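Local coordinates for protein prolyl-ACP dehydrogenase (Oscillatoria sp., PDB 4IRN) that binds FAD and, as a member of the acyl-CoA dehydrogenase family, oxidises a prolyl group carried on an acyl carrier protein during anatoxin-a biosynthesis, at residues T219-S233 and E248-L262. Numbering follows the deposited sequence.
Sequences TTFMIEKDTPGLILS and ELRLENCEVSAANRL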
ATOM      1  N   THR A 219      27.972 -29.522  -6.263  1.00 25.06           N
ATOM      2  CA  THR A 219      27.846 -30.879  -5.712  1.00 24.00           C
ATOM      3  C   THR A 219      27.539 -30.806  -4.202  1.00 26.03           C
ATOM      4  O   THR A 219      28.044 -29.914  -3.520  1.00 25.20           O
ATOM      5  CB  THR A 219      29.120 -31.702  -6.053  1.00 32.69           C
ATOM      6  OG1 THR A 219      29.463 -31.527  -7.434  1.00 28.70           O
ATOM      7  CG2 THR A 219      28.959 -33.187  -5.773  1.00 32.56           C
ATOM      8  N   THR A 220      26.709 -31.748  -3.689  1.00 21.52           N
ATOM      9  CA  THR A 220      26.300 -31.836  -2.278  1.00 20.02           C
ATOM     10  C   THR A 220      27.056 -32.945  -1.532  1.00 23.00           C
ATOM     11  O   THR A 220      27.263 -34.030  -2.084  1.00 21.60           O
ATOM     12  CB  THR A 220      24.784 -32.007  -2.172  1.00 25.71           C
ATOM     13  OG1 THR A 220      24.143 -31.178  -3.143  1.00 27.50           O
ATOM     14  CG2 THR A 220      24.247 -31.702  -0.773  1.00 22.50           C
ATOM     15  N   PHE A 221      27.452 -32.668  -0.267  1.00 20.11           N
ATOM     16  CA  PHE A 221      28.185 -33.593   0.609  1.00 19.70           C
ATOM     17  C   PHE A 221      27.564 -33.649   2.002  1.00 25.93           C
ATOM     18  O   PHE A 221      27.094 -32.627   2.517  1.00 26.23           O
ATOM     19  CB  PHE A 221      29.664 -33.192   0.706  1.00 20.83           C
ATOM     20  CG  PHE A 221      30.372 -33.166  -0.626  1.00 22.13           C
ATOM     21  CD1 PHE A 221      30.959 -34.319  -1.143  1.00 25.35           C
ATOM     22  CD2 PHE A 221      30.449 -31.993  -1.370  1.00 24.60           C
ATOM     23  CE1 PHE A 221      31.591 -34.302  -2.390  1.00 26.61           C
ATOM     24  CE2 PHE A 221      31.068 -31.979  -2.623  1.00 27.86           C
ATOM     25  CZ  PHE A 221      31.644 -33.132  -3.121  1.00 25.99           C
ATOM     26  N   MET A 222      27.549 -34.854   2.606  1.00 22.90           N
ATOM     27  CA  MET A 222      27.009 -35.082   3.951  1.00 22.16           C
ATOM     28  C   MET A 222      28.163 -35.329   4.897  1.00 26.31           C
ATOM     29  O   MET A 222      28.825 -36.361   4.813  1.00 26.14           O
ATOM     30  CB  MET A 222      26.015 -36.250   3.972  1.00 24.20           C
ATOM     31  CG  MET A 222      24.836 -36.042   3.051  1.00 27.61           C
ATOM     32  SD  MET A 222      23.670 -37.402   3.010  1.00 31.65           S
ATOM     33  CE  MET A 222      24.588 -38.582   2.070  1.00 27.97           C
ATOM     34  N   ILE A 223      28.447 -34.344   5.753  1.00 25.49           N
ATOM     35  CA  ILE A 223      29.558 -34.418   6.685  1.00 26.45           C
ATOM     36  C   ILE A 223      29.041 -34.517   8.110  1.00 30.97           C
ATOM     37  O   ILE A 223      28.255 -33.666   8.539  1.00 30.10           O
ATOM     38  CB  ILE A 223      30.564 -33.252   6.447  1.00 29.94           C
ATOM     39  CG1 ILE A 223      31.057 -33.221   4.964  1.00 30.61           C
ATOM     40  CG2 ILE A 223      31.761 -33.338   7.396  1.00 30.76           C
ATOM     41  CD1 ILE A 223      31.599 -31.886   4.458  1.00 41.44           C
ATOM     42  N   GLU A 224      29.469 -35.555   8.826  1.00 28.51           N
ATOM     43  CA  GLU A 224      29.096 -35.765  10.217  1.00 29.02           C
ATOM     44  C   GLU A 224      29.803 -34.744  11.128  1.00 34.34           C
ATOM     45  O   GLU A 224      30.878 -34.248  10.781  1.00 32.86           O
ATOM     46  CB  GLU A 224      29.444 -37.193  10.662  1.00 30.30           C
ATOM     47  CG  GLU A 224      28.477 -38.250  10.157  1.00 37.77           C
ATOM     48  CD  GLU A 224      28.817 -39.690  10.498  1.00 53.20           C
ATOM     49  OE1 GLU A 224      29.512 -39.936  11.513  1.00 52.64           O
ATOM     50  OE2 GLU A 224      28.342 -40.583   9.762  1.00 38.37           O
ATOM     51  N   LYS A 225      29.193 -34.443  12.281  1.00 32.91           N
ATOM     52  CA  LYS A 225      29.710 -33.534  13.306  1.00 33.76           C
ATOM     53  C   LYS A 225      31.091 -34.048  13.792  1.00 41.00           C
ATOM     54  O   LYS A 225      31.324 -35.249  13.815  1.00 41.19           O
ATOM     55  CB  LYS A 225      28.690 -33.485  14.454  1.00 36.13           C
ATOM     56  CG  LYS A 225      29.121 -32.805  15.743  1.00 48.24           C
ATOM     57  CD  LYS A 225      28.067 -33.003  16.865  1.00 61.27           C
ATOM     58  CE  LYS A 225      28.075 -34.360  17.540  1.00 73.66           C
ATOM     59  NZ  LYS A 225      29.333 -34.658  18.258  1.00 84.64           N
ATOM     60  N   ASP A 226      31.982 -33.167  14.172  1.00 39.44           N
ATOM     61  CA  ASP A 226      33.326 -33.494  14.675  1.00 39.96           C
ATOM     62  C   ASP A 226      34.160 -34.238  13.629  1.00 43.40           C
ATOM     63  O   ASP A 226      34.801 -35.251  13.938  1.00 43.30           O
ATOM     64  CB  ASP A 226      33.280 -34.286  16.005  1.00 42.12           C
ATOM     65  CG  ASP A 226      32.863 -33.508  17.232  1.00 54.76           C
ATOM     66  OD1 ASP A 226      33.141 -32.280  17.285  1.00 55.51           O
ATOM     67  OD2 ASP A 226      32.286 -34.125  18.154  1.00 60.71           O
ATOM     68  N   THR A 227      34.137 -33.741  12.385  1.00 38.43           N
ATOM     69  CA  THR A 227      34.991 -34.271  11.335  1.00 37.14           C
ATOM     70  C   THR A 227      36.161 -33.283  11.319  1.00 40.37           C
ATOM     71  O   THR A 227      35.905 -32.072  11.357  1.00 40.54           O
ATOM     72  CB  THR A 227      34.247 -34.386  10.001  1.00 42.17           C
ATOM     73  OG1 THR A 227      33.195 -35.333  10.152  1.00 40.36           O
ATOM     74  CG2 THR A 227      35.147 -34.825   8.853  1.00 39.44           C
ATOM     75  N   PRO A 228      37.437 -33.746  11.361  1.00 35.46           N
ATOM     76  CA  PRO A 228      38.552 -32.787  11.386  1.00 34.57           C
ATOM     77  C   PRO A 228      38.493 -31.834  10.188  1.00 37.18           C
ATOM     78  O   PRO A 228      38.400 -32.270   9.039  1.00 35.35           O
ATOM     79  CB  PRO A 228      39.791 -33.690  11.377  1.00 36.26           C
ATOM     80  CG  PRO A 228      39.320 -34.993  11.887  1.00 40.63           C
ATOM     81  CD  PRO A 228      37.932 -35.138  11.371  1.00 36.44           C
ATOM     82  N   GLY A 229      38.426 -30.551  10.506  1.00 34.60           N
ATOM     83  CA  GLY A 229      38.332 -29.472   9.525  1.00 34.32           C
ATOM     84  C   GLY A 229      37.036 -28.687   9.548  1.00 36.78           C
ATOM     85  O   GLY A 229      36.940 -27.653   8.891  1.00 36.03           O
ATOM     86  N   LEU A 230      36.041 -29.177  10.302  1.00 33.04           N
ATOM     87  CA  LEU A 230      34.718 -28.582  10.443  1.00 32.65           C
ATOM     88  C   LEU A 230      34.701 -27.660  11.686  1.00 34.97           C
ATOM     89  O   LEU A 230      34.601 -28.140  12.815  1.00 34.40           O
ATOM     90  CB  LEU A 230      33.693 -29.727  10.546  1.00 33.03           C
ATOM     91  CG  LEU A 230      32.210 -29.388  10.477  1.00 38.31           C
ATOM     92  CD1 LEU A 230      31.754 -29.226   9.040  1.00 38.74           C
ATOM     93  CD2 LEU A 230      31.400 -30.493  11.109  1.00 40.60           C
ATOM     94  N   ILE A 231      34.836 -26.336  11.460  1.00 30.33           N
ATOM     95  CA  ILE A 231      34.905 -25.302  12.502  1.00 29.61           C
ATOM     96  C   ILE A 231      33.633 -24.462  12.591  1.00 31.00           C
ATOM     97  O   ILE A 231      33.225 -23.848  11.601  1.00 31.14           O
ATOM     98  CB  ILE A 231      36.183 -24.434  12.314  1.00 33.09           C
ATOM     99  CG1 ILE A 231      37.452 -25.320  12.413  1.00 33.69           C
ATOM    100  CG2 ILE A 231      36.222 -23.265  13.308  1.00 33.83           C
ATOM    101  CD1 ILE A 231      38.650 -24.818  11.724  1.00 43.69           C
ATOM    102  N   LEU A 232      33.041 -24.412  13.794  1.00 25.09           N
ATOM    103  CA  LEU A 232      31.828 -23.650  14.071  1.00 24.13           C
ATOM    104  C   LEU A 232      32.081 -22.489  15.023  1.00 28.45           C
ATOM    105  O   LEU A 232      32.895 -22.605  15.947  1.00 28.74           O
ATOM    106  CB  LEU A 232      30.745 -24.563  14.652  1.00 23.71           C
ATOM    107  CG  LEU A 232      30.055 -25.485  13.655  1.00 27.43           C
ATOM    108  CD1 LEU A 232      29.775 -26.823  14.277  1.00 27.15           C
ATOM    109  CD2 LEU A 232      28.776 -24.856  13.122  1.00 29.60           C
ATOM    110  N   SER A 233      31.380 -21.372  14.791  1.00 24.25           N
ATOM    111  CA  SER A 233      31.460 -20.179  15.625  1.00 23.71           C
ATOM    112  C   SER A 233      30.369 -20.261  16.698  1.00 29.31           C
ATOM    113  O   SER A 233      29.601 -21.226  16.729  1.00 30.38           O
ATOM    114  CB  SER A 233      31.270 -18.928  14.770  1.00 25.52           C
ATOM    115  OG  SER A 233      29.903 -18.688  14.470  1.00 30.66           O
ATOM    116  N   GLU A 248      28.210 -19.497  12.306  1.00 19.85           N
ATOM    117  CA  GLU A 248      28.924 -19.547  11.033  1.00 19.51           C
ATOM    118  C   GLU A 248      29.640 -20.876  10.984  1.00 23.37           C
ATOM    119  O   GLU A 248      29.854 -21.496  12.014  1.00 22.52           O
ATOM    120  CB  GLU A 248      29.988 -18.457  10.951  1.00 20.75           C
ATOM    121  CG  GLU A 248      29.499 -17.058  10.645  1.00 30.42           C
ATOM    122  CD  GLU A 248      30.543 -16.002  10.919  1.00 47.47           C
ATOM    123  OE1 GLU A 248      31.743 -16.333  11.014  1.00 30.98           O
ATOM    124  OE2 GLU A 248      30.170 -14.813  10.976  1.00 48.80           O
ATOM    125  N   LEU A 249      30.074 -21.271   9.792  1.00 20.90           N
ATOM    126  CA  LEU A 249      30.827 -22.497   9.553  1.00 20.77           C
ATOM    127  C   LEU A 249      32.038 -22.232   8.659  1.00 25.47           C
ATOM    128  O   LEU A 249      31.957 -21.445   7.706  1.00 24.50           O
ATOM    129  CB  LEU A 249      29.907 -23.570   8.939  1.00 20.83           C
ATOM    130  CG  LEU A 249      30.507 -24.934   8.601  1.00 25.64           C
ATOM    131  CD1 LEU A 249      30.926 -25.683   9.856  1.00 26.35           C
ATOM    132  CD2 LEU A 249      29.526 -25.762   7.823  1.00 26.66           C
ATOM    133  N   ARG A 250      33.163 -22.888   8.980  1.00 23.59           N
ATOM    134  CA  ARG A 250      34.407 -22.816   8.201  1.00 23.72           C
ATOM    135  C   ARG A 250      34.933 -24.221   7.988  1.00 27.27           C
ATOM    136  O   ARG A 250      34.942 -25.016   8.929  1.00 26.79           O
ATOM    137  CB  ARG A 250      35.465 -21.918   8.864  1.00 24.92           C
ATOM    138  CG  ARG A 250      35.139 -20.437   8.702  1.00 41.07           C
ATOM    139  CD  ARG A 250      36.047 -19.495   9.468  1.00 54.19           C
ATOM    140  NE  ARG A 250      35.637 -18.100   9.276  1.00 62.49           N
ATOM    141  CZ  ARG A 250      36.365 -17.045   9.627  1.00 75.89           C
ATOM    142  NH1 ARG A 250      37.553 -17.208  10.198  1.00 66.13           N
ATOM    143  NH2 ARG A 250      35.914 -15.817   9.405  1.00 59.09           N
ATOM    144  N   LEU A 251      35.304 -24.545   6.738  1.00 23.42           N
ATOM    145  CA  LEU A 251      35.845 -25.850   6.355  1.00 22.82           C
ATOM    146  C   LEU A 251      37.312 -25.682   5.989  1.00 25.91           C
ATOM    147  O   LEU A 251      37.628 -24.924   5.066  1.00 25.39           O
ATOM    148  CB  LEU A 251      35.051 -26.473   5.188  1.00 22.81           C
ATOM    149  CG  LEU A 251      33.566 -26.697   5.433  1.00 27.61           C
ATOM    150  CD1 LEU A 251      32.761 -26.329   4.217  1.00 27.95           C
ATOM    151  CD2 LEU A 251      33.294 -28.121   5.831  1.00 30.35           C
ATOM    152  N   GLU A 252      38.196 -26.341   6.751  1.00 22.35           N
ATOM    153  CA  GLU A 252      39.636 -26.310   6.541  1.00 22.45           C
ATOM    154  C   GLU A 252      40.166 -27.708   6.263  1.00 24.76           C
ATOM    155  O   GLU A 252      40.451 -28.448   7.197  1.00 23.80           O
ATOM    156  CB  GLU A 252      40.349 -25.611   7.723  1.00 24.29           C
ATOM    157  CG  GLU A 252      40.735 -24.155   7.436  1.00 39.18           C
ATOM    158  CD  GLU A 252      41.676 -23.927   6.266  1.00 70.43           C
ATOM    159  OE1 GLU A 252      42.810 -24.456   6.296  1.00 69.89           O
ATOM    160  OE2 GLU A 252      41.297 -23.180   5.335  1.00 67.35           O
ATOM    161  N   ASN A 253      40.261 -28.076   4.966  1.00 21.15           N
ATOM    162  CA  ASN A 253      40.710 -29.398   4.484  1.00 21.09           C
ATOM    163  C   ASN A 253      39.892 -30.541   5.099  1.00 25.42           C
ATOM    164  O   ASN A 253      40.427 -31.549   5.566  1.00 24.74           O
ATOM    165  CB  ASN A 253      42.227 -29.607   4.642  1.00 20.64           C
ATOM    166  CG  ASN A 253      43.041 -28.602   3.878  1.00 50.27           C
ATOM    167  OD1 ASN A 253      43.131 -28.648   2.643  1.00 46.02           O
ATOM    168  ND2 ASN A 253      43.647 -27.663   4.599  1.00 45.16           N
ATOM    169  N   CYS A 254      38.578 -30.349   5.098  1.00 23.06           N
ATOM    170  CA  CYS A 254      37.592 -31.279   5.619  1.00 22.75           C
ATOM    171  C   CYS A 254      37.454 -32.465   4.654  1.00 24.35           C
ATOM    172  O   CYS A 254      37.023 -32.285   3.512  1.00 22.51           O
ATOM    173  CB  CYS A 254      36.267 -30.551   5.821  1.00 23.52           C
ATOM    174  SG  CYS A 254      35.190 -31.299   7.059  1.00 27.90           S
ATOM    175  N   GLU A 255      37.890 -33.663   5.097  1.00 21.66           N
ATOM    176  CA  GLU A 255      37.825 -34.885   4.297  1.00 21.66           C
ATOM    177  C   GLU A 255      36.487 -35.598   4.426  1.00 25.61           C
ATOM    178  O   GLU A 255      35.996 -35.796   5.540  1.00 24.52           O
ATOM    179  CB  GLU A 255      38.967 -35.849   4.636  1.00 23.08           C
ATOM    180  CG  GLU A 255      40.288 -35.483   3.987  1.00 36.27           C
ATOM    181  CD  GLU A 255      41.408 -36.488   4.158  1.00 62.75           C
ATOM    182  OE1 GLU A 255      41.296 -37.392   5.021  1.00 58.36           O
ATOM    183  OE2 GLU A 255      42.427 -36.338   3.449  1.00 60.05           O
ATOM    184  N   VAL A 256      35.928 -36.010   3.279  1.00 23.04           N
ATOM    185  CA  VAL A 256      34.666 -36.744   3.192  1.00 23.26           C
ATOM    186  C   VAL A 256      34.739 -37.829   2.098  1.00 25.22           C
ATOM    187  O   VAL A 256      35.282 -37.588   1.018  1.00 24.21           O
ATOM    188  CB  VAL A 256      33.428 -35.793   3.069  1.00 27.87           C
ATOM    189  CG1 VAL A 256      33.387 -35.052   1.730  1.00 27.77           C
ATOM    190  CG2 VAL A 256      32.129 -36.536   3.321  1.00 27.59           C
ATOM    191  N   SER A 257      34.220 -39.026   2.402  1.00 20.75           N
ATOM    192  CA  SER A 257      34.190 -40.154   1.474  1.00 20.23           C
ATOM    193  C   SER A 257      33.234 -39.882   0.304  1.00 22.76           C
ATOM    194  O   SER A 257      32.245 -39.165   0.475  1.00 22.73           O
ATOM    195  CB  SER A 257      33.756 -41.415   2.215  1.00 24.08           C
ATOM    196  OG  SER A 257      33.665 -42.542   1.358  1.00 34.66           O
ATOM    197  N   ALA A 258      33.506 -40.490  -0.868  1.00 17.90           N
ATOM    198  CA  ALA A 258      32.649 -40.370  -2.053  1.00 17.65           C
ATOM    199  C   ALA A 258      31.278 -41.026  -1.812  1.00 22.47           C
ATOM    200  O   ALA A 258      30.317 -40.732  -2.522  1.00 22.39           O
ATOM    201  CB  ALA A 258      33.324 -40.993  -3.257  1.00 18.26           C
ATOM    202  N   ALA A 259      31.194 -41.891  -0.786  1.00 19.27           N
ATOM    203  CA  ALA A 259      29.984 -42.585  -0.357  1.00 19.09           C
ATOM    204  C   ALA A 259      29.018 -41.624   0.334  1.00 22.95           C
ATOM    205  O   ALA A 259      27.811 -41.867   0.321  1.00 21.85           O
ATOM    206  CB  ALA A 259      30.350 -43.704   0.597  1.00 19.87           C
ATOM    207  N   ASN A 260      29.556 -40.551   0.964  1.00 19.62           N
ATOM    208  CA  ASN A 260      28.780 -39.536   1.679  1.00 18.71           C
ATOM    209  C   ASN A 260      28.409 -38.329   0.805  1.00 20.54           C
ATOM    210  O   ASN A 260      27.842 -37.357   1.302  1.00 20.09           O
ATOM    211  CB  ASN A 260      29.453 -39.141   2.990  1.00 17.89           C
ATOM    212  CG  ASN A 260      28.875 -39.811   4.214  1.00 38.82           C
ATOM    213  OD1 ASN A 260      28.445 -40.964   4.187  1.00 32.49           O
ATOM    214  ND2 ASN A 260      28.885 -39.106   5.336  1.00 31.65           N
ATOM    215  N   ARG A 261      28.688 -38.421  -0.504  1.00 15.50           N
ATOM    216  CA  ARG A 261      28.339 -37.409  -1.496  1.00 14.75           C
ATOM    217  C   ARG A 261      26.899 -37.648  -1.932  1.00 17.15           C
ATOM    218  O   ARG A 261      26.580 -38.719  -2.427  1.00 15.40           O
ATOM    219  CB  ARG A 261      29.316 -37.489  -2.695  1.00 14.53           C
ATOM    220  CG  ARG A 261      29.044 -36.537  -3.846  1.00 20.72           C
ATOM    221  CD  ARG A 261      29.836 -36.879  -5.080  1.00 26.30           C
ATOM    222  NE  ARG A 261      29.287 -38.079  -5.708  1.00 38.52           N
ATOM    223  CZ  ARG A 261      29.954 -38.896  -6.510  1.00 45.02           C
ATOM    224  NH1 ARG A 261      31.254 -38.725  -6.713  1.00 22.17           N
ATOM    225  NH2 ARG A 261      29.350 -39.943  -7.046  1.00 29.59           N
ATOM    226  N   LEU A 262      26.027 -36.657  -1.729  1.00 14.57           N
ATOM    227  CA  LEU A 262      24.611 -36.759  -2.098  1.00 14.41           C
ATOM    228  C   LEU A 262      24.473 -36.484  -3.595  1.00 21.36           C
ATOM    229  O   LEU A 262      24.844 -35.397  -4.062  1.00 21.29           O
ATOM    230  CB  LEU A 262      23.748 -35.794  -1.264  1.00 13.61           C
ATOM    231  CG  LEU A 262      22.244 -36.047  -1.274  1.00 17.47           C
ATOM    232  CD1 LEU A 262      21.888 -37.297  -0.492  1.00 17.55           C
ATOM    233  CD2 LEU A 262      21.515 -34.870  -0.686  1.00 19.51           C
TER
HETATM  234  O   HOH W   1      25.652 -33.608  -5.868  1.00 11.48           O
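Asn260 grips the backbone of Met222 at both ends: its main-chain O accepts the Met222 N-H at 2.8 Å, while its carboxamide ND2 reaches Met222 O, also at 2.8 Å, from a position tilted 33° from that carbonyl plane. Asparagine suits this place because its backbone N-H is taken up by Ser257 O, and the side-chain amide supplies the donor for Met222 O instead. Next to it, within the same sheet, the aliphatic CG of Arg261 meets CE1 of its strand neighbour Phe221 at 3.7 Å. Val256 CG1 approaches Phe221 CD1, and Val256 also sends CG2, anti to its backbone N, to Ile223 CG1, 3.9 Å away, where the two branched side chains cross at about a right angle.

Strands 219-224 and 249-257 belong to the two sheets of the middle beta domain of the acyl-CoA dehydrogenase fold, so Val256 joins one sheet to the other. In the second sheet, 230-232 forms the edge strand, antiparallel to 249-251. Ile231 and Arg250 exchange two backbone bonds, Ser233 OG accepts the N-H of Glu248 (OG to N 2.9 Å), and Leu230 CD1 rests against both Leu249 CD1 and Leu251 CD2, 3.7 Å from each. Gly229 takes the third position of the type II turn from Thr227 to Leu230 with phi 114°, a conformation that favours glycine.

Farther out, Tyr147 hydrogen-bonds Asn260 ND2, and Tyr185 both holds Arg261 NH1 and meets the Phe221 ring.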